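Local coordinates for protein ralf, proline/betaine transporter (Legionella pneumophila, PDB 4D7Q) that probably acts as a guanine-nucleotide exchange factor, here built as a chimera of a Legionella Sec7 domain and a Rickettsia capping domain, at residues R115-F120 and L141-I146; I214-Q217 and F222-L225. The protein carries 2 engineered substitutions. All blocks are in the same frame, centred on the assembly; numbering follows the deposited sequence.

Interaction 1 of 2, residues R115-F120 and L141-I146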
loop_
_atom_site.group_PDB
_atom_site.type_symbol
_atom_site.label_atom_id
_atom_site.label_comp_id
_atom_site.label_asym_id
_atom_site.label_seq_id
_atom_site.Cartn_x
_atom_site.Cartn_y
_atom_site.Cartn_z
ATOM N N ARG A 115 -1.971 3.120 5.290
ATOM C CA ARG A 115 -3.299 3.749 5.345
ATOM C C ARG A 115 -4.415 2.752 5.713
ATOM O O ARG A 115 -5.318 3.099 6.468
ATOM C CB ARG A 115 -3.604 4.497 4.058
ATOM C CG ARG A 115 -2.830 5.798 3.999
ATOM C CD ARG A 115 -3.115 6.576 2.734
ATOM N NE ARG A 115 -1.985 7.448 2.485
ATOM C CZ ARG A 115 -1.040 7.208 1.594
ATOM N NH1 ARG A 115 -1.153 6.183 0.756
ATOM N NH2 ARG A 115 -0.006 8.025 1.484
ATOM N N LEU A 116 -4.323 1.510 5.228
ATOM C CA LEU A 116 -5.306 0.469 5.541
ATOM C C LEU A 116 -5.261 0.047 7.008
ATOM O O LEU A 116 -6.289 -0.071 7.640
ATOM C CB LEU A 116 -5.107 -0.742 4.615
ATOM C CG LEU A 116 -5.371 -0.516 3.111
ATOM C CD1 LEU A 116 -5.282 -1.815 2.365
ATOM C CD2 LEU A 116 -6.730 0.193 2.840
ATOM N N VAL A 117 -4.073 -0.161 7.548
ATOM C CA VAL A 117 -3.884 -0.547 8.943
ATOM C C VAL A 117 -4.337 0.623 9.861
ATOM O O VAL A 117 -5.049 0.382 10.830
ATOM C CB VAL A 117 -2.438 -1.048 9.217
ATOM C CG1 VAL A 117 -2.248 -1.451 10.679
ATOM C CG2 VAL A 117 -2.063 -2.212 8.285
ATOM N N GLN A 118 -4.037 1.870 9.483
ATOM C CA GLN A 118 -4.477 3.047 10.250
ATOM C C GLN A 118 -6.014 3.143 10.275
ATOM O O GLN A 118 -6.605 3.432 11.315
ATOM C CB GLN A 118 -3.872 4.333 9.654
ATOM C CG GLN A 118 -2.363 4.452 9.928
ATOM C CD GLN A 118 -1.753 5.752 9.470
ATOM O OE1 GLN A 118 -0.626 5.788 8.993
ATOM N NE2 GLN A 118 -2.425 6.857 9.711
ATOM N N SER A 119 -6.652 2.861 9.127
ATOM C CA SER A 119 -8.103 2.874 9.001
ATOM C C SER A 119 -8.744 1.825 9.923
ATOM O O SER A 119 -9.652 2.164 10.683
ATOM C CB SER A 119 -8.485 2.620 7.546
ATOM O OG SER A 119 -9.868 2.847 7.372
ATOM N N PHE A 120 -8.258 0.564 9.879
ATOM C CA PHE A 120 -8.772 -0.494 10.754
ATOM C C PHE A 120 -8.568 -0.114 12.226
ATOM O O PHE A 120 -9.465 -0.340 13.043
ATOM C CB PHE A 120 -8.068 -1.849 10.478
ATOM C CG PHE A 120 -8.224 -2.835 11.628
ATOM C CD1 PHE A 120 -9.430 -3.521 11.826
ATOM C CD2 PHE A 120 -7.218 -2.985 12.582
ATOM C CE1 PHE A 120 -9.610 -4.352 12.935
ATOM C CE2 PHE A 120 -7.407 -3.821 13.693
ATOM C CZ PHE A 120 -8.600 -4.506 13.856
ATOM N N LEU A 141 -0.222 -3.198 17.674
ATOM C CA LEU A 141 -0.692 -4.578 17.780
ATOM C C LEU A 141 -0.976 -5.145 16.408
ATOM O O LEU A 141 -0.653 -6.306 16.176
ATOM C CB LEU A 141 -2.014 -4.640 18.557
ATOM C CG LEU A 141 -1.991 -4.648 20.071
ATOM C CD1 LEU A 141 -3.414 -4.579 20.590
ATOM C CD2 LEU A 141 -1.276 -5.892 20.631
ATOM N N ALA A 142 -1.626 -4.354 15.518
ATOM C CA ALA A 142 -1.966 -4.821 14.165
ATOM C C ALA A 142 -0.751 -5.282 13.374
ATOM O O ALA A 142 -0.764 -6.397 12.841
ATOM C CB ALA A 142 -2.741 -3.766 13.389
ATOM N N PHE A 143 0.288 -4.440 13.294
ATOM C CA PHE A 143 1.528 -4.793 12.598
ATOM C C PHE A 143 2.218 -5.993 13.255
ATOM O O PHE A 143 2.750 -6.858 12.548
ATOM C CB PHE A 143 2.477 -3.585 12.473
ATOM C CG PHE A 143 2.232 -2.806 11.198
ATOM C CD1 PHE A 143 2.656 -3.303 9.965
ATOM C CD2 PHE A 143 1.501 -1.615 11.217
ATOM C CE1 PHE A 143 2.380 -2.609 8.783
ATOM C CE2 PHE A 143 1.251 -0.910 10.031
ATOM C CZ PHE A 143 1.691 -1.413 8.828
ATOM N N GLN A 144 2.160 -6.081 14.591
ATOM C CA GLN A 144 2.757 -7.230 15.284
ATOM C C GLN A 144 2.043 -8.524 14.927
ATOM O O GLN A 144 2.716 -9.542 14.752
ATOM C CB GLN A 144 2.753 -7.063 16.816
ATOM C CG GLN A 144 3.736 -8.019 17.540
ATOM C CD GLN A 144 5.191 -7.705 17.218
ATOM O OE1 GLN A 144 5.582 -6.549 16.988
ATOM N NE2 GLN A 144 6.031 -8.727 17.171
ATOM N N THR A 145 0.679 -8.488 14.938
ATOM C CA THR A 145 -0.226 -9.615 14.698
ATOM C C THR A 145 -0.020 -10.158 13.283
ATOM O O THR A 145 0.097 -11.364 13.108
ATOM C CB THR A 145 -1.685 -9.188 14.989
ATOM O OG1 THR A 145 -1.808 -8.789 16.353
ATOM C CG2 THR A 145 -2.711 -10.256 14.648
ATOM N N ILE A 146 0.057 -9.264 12.287
ATOM C CA ILE A 146 0.274 -9.659 10.898
ATOM C C ILE A 146 1.603 -10.434 10.761
ATOM O O ILE A 146 1.644 -11.506 10.143
ATOM C CB ILE A 146 0.281 -8.416 9.970
ATOM C CG1 ILE A 146 -1.111 -7.725 9.905
ATOM C CG2 ILE A 146 0.756 -8.828 8.551
ATOM C CD1 ILE A 146 -1.046 -6.219 9.259
#

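Interaction 2 of 2, residues I214-Q217 and F222-L225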
loop_
_atom_site.group_PDB
_atom_site.type_symbol
_atom_site.label_atom_id
_atom_site.label_comp_id
_atom_site.label_asym_id
_atom_site.label_seq_id
_atom_site.Cartn_x
_atom_site.Cartn_y
_atom_site.Cartn_z
ATOM N N ILE A 214 16.162 -6.647 -7.127
ATOM C CA ILE A 214 17.190 -5.697 -7.557
ATOM C C ILE A 214 18.320 -5.704 -6.527
ATOM O O ILE A 214 18.053 -5.915 -5.342
ATOM C CB ILE A 214 16.591 -4.277 -7.835
ATOM C CG1 ILE A 214 17.478 -3.460 -8.816
ATOM C CG2 ILE A 214 16.231 -3.493 -6.541
ATOM C CD1 ILE A 214 16.796 -2.247 -9.504
ATOM N N SER A 215 19.573 -5.546 -6.968
ATOM C CA SER A 215 20.698 -5.486 -6.024
ATOM C C SER A 215 21.848 -4.600 -6.485
ATOM O O SER A 215 21.986 -4.337 -7.679
ATOM C CB SER A 215 21.180 -6.881 -5.611
ATOM O OG SER A 215 22.199 -7.422 -6.434
ATOM N N SER A 216 22.676 -4.154 -5.523
ATOM C CA SER A 216 23.893 -3.379 -5.774
ATOM C C SER A 216 24.879 -4.229 -6.578
ATOM O O SER A 216 25.644 -3.697 -7.385
ATOM C CB SER A 216 24.544 -2.958 -4.459
ATOM O OG SER A 216 23.964 -1.777 -3.930
ATOM N N GLN A 217 24.829 -5.554 -6.375
ATOM C CA GLN A 217 25.697 -6.517 -7.053
ATOM C C GLN A 217 25.261 -6.753 -8.495
ATOM O O GLN A 217 26.112 -6.988 -9.346
ATOM C CB GLN A 217 25.759 -7.851 -6.273
ATOM C CG GLN A 217 26.560 -7.799 -4.962
ATOM C CD GLN A 217 25.955 -6.929 -3.869
ATOM O OE1 GLN A 217 24.840 -7.160 -3.375
ATOM N NE2 GLN A 217 26.685 -5.899 -3.472
ATOM N N PHE A 222 21.268 0.976 -9.348
ATOM C CA PHE A 222 20.821 0.723 -7.984
ATOM C C PHE A 222 22.003 0.787 -7.011
ATOM O O PHE A 222 21.843 1.341 -5.917
ATOM C CB PHE A 222 20.074 -0.603 -7.860
ATOM C CG PHE A 222 19.424 -0.801 -6.509
ATOM C CD1 PHE A 222 18.264 -0.112 -6.169
ATOM C CD2 PHE A 222 19.957 -1.696 -5.589
ATOM C CE1 PHE A 222 17.652 -0.315 -4.931
ATOM C CE2 PHE A 222 19.339 -1.901 -4.349
ATOM C CZ PHE A 222 18.196 -1.209 -4.026
ATOM N N LYS A 223 23.194 0.261 -7.420
ATOM C CA LYS A 223 24.423 0.311 -6.609
ATOM C C LYS A 223 24.708 1.761 -6.181
ATOM O O LYS A 223 24.927 2.025 -5.002
ATOM C CB LYS A 223 25.630 -0.242 -7.389
ATOM C CG LYS A 223 26.941 -0.196 -6.589
ATOM C CD LYS A 223 28.178 -0.111 -7.473
ATOM C CE LYS A 223 28.753 -1.463 -7.815
ATOM N NZ LYS A 223 29.876 -1.353 -8.782
ATOM N N GLN A 224 24.671 2.688 -7.150
ATOM C CA GLN A 224 24.926 4.108 -6.940
ATOM C C GLN A 224 23.847 4.757 -6.072
ATOM O O GLN A 224 24.179 5.428 -5.092
ATOM C CB GLN A 224 25.089 4.822 -8.285
ATOM C CG GLN A 224 26.377 4.434 -8.999
ATOM C CD GLN A 224 26.508 5.142 -10.311
ATOM O OE1 GLN A 224 25.993 4.698 -11.340
ATOM N NE2 GLN A 224 27.170 6.281 -10.293
ATOM N N LEU A 225 22.564 4.505 -6.389
ATOM C CA LEU A 225 21.443 5.032 -5.617
ATOM C C LEU A 225 21.529 4.592 -4.163
ATOM O O LEU A 225 21.477 5.435 -3.271
ATOM C CB LEU A 225 20.095 4.630 -6.252
ATOM C CG LEU A 225 18.819 5.019 -5.497
ATOM C CD1 LEU A 225 18.694 6.542 -5.330
ATOM C CD2 LEU A 225 17.601 4.448 -6.177
#

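Interaction 1 of 2, residues R115-F120 and L141-I146
Val117 reaches from helix 110-127 into the surface formed by Ala142, Phe143 and Ile146 on helix 135-152, and both of its methyl groups bear on the Phe143 ring. CG1, lying anti to the valine's own N (chi1 -180°), meets the CB methyl of Ala142 at 3.6 Å and is equally close to Phe143 CE2, at 3.6 Å. The other methyl, Val117 CG2, lies 3.9 Å from Phe143 CZ and also reaches Ile146 CD1, on the next turn of the partner helix, at 4.2 Å. Between the two methyls the branch point itself rests near the ring, with Val117 CB 3.8 Å from Phe143 CE2. The valine therefore meets the CE2-CZ side of the phenyl ring obliquely. Phe143 is held further by an edge-to-face contact with Tyr139, and it also meets Phe261 of the capping part, a contact across the two sources of the chimera. The segment axes approach to 10.6 Å at 118° between their directions. All four touching residues are buried and apolar. Within helix 135-152, Leu141 O is shared by Thr145 N and Thr145 OG1, the hydroxyl at 2.7 Å and well above the carbonyl plane, which satisfies a buried hydroxyl. The contact joins helices 110-127 and 135-152 in the core of the Sec7 domain, whose fold is an all-helical superhelix.

Interaction 2 of 2, residues I214-Q217 and F222-L225
Phe222, which meets Ile214 across the contact, has its backbone N hydrogen-bonded to Asp219 OD1, and a second side-chain bond, from Ser215 N to Asn218 OD1, helps to shape the turn between the segments. The Phe222 ring, swung out with CG anti to N (chi1 -172°), receives Ile214 CG2 over its centre, 3.8 Å from the centroid and almost on the ring normal, a clear CH-pi contact. Ser216 N sits at the edge of the same ring, in its plane, 3.7 Å from Phe222 CD2, so Ile214 covers one face while the loop backbone lies at the edge. Ile299 of strand 297-303 touches both Ile214 and Phe222, tying the pair to the sheet. Ser216 OG lies over the helix backbone, 3.4 Å from Lys223 CA, and makes a weak hydrogen bond with the side-chain amide of Asn226. The serine's carbonyl oxygen touches the root of the lysine, with Ser216 O 3.5 Å from Lys223 CB; the lysine chain bends at chi3 (-92°) and its amine departs from the loop. The arrangement is a tight strand-to-helix connection in the capping domain, in which the first turn of the helix packs against Ile214 and the loop that follows it.

How the interactions relate
The two contacts lie in different parts of the engineered chain: interaction 1 in the Sec7 domain from Legionella, interaction 2 in the capping domain from Rickettsia. They follow one another along the sequence, share no helix or strand, and do not touch; their centres are 31 Å apart and their nearest atoms about 20 Å. Interaction 1 joins two long helices, 110-127 and 135-152, in the buried interior of an all-helical domain. Interaction 2 is local and more peripheral, joining the start of helix 220-230 to the loop that follows strand 208-214 of the six-stranded antiparallel sheet. Each contact is formed by residues of one source domain alone, though Phe143 also meets Phe261 across the fusion.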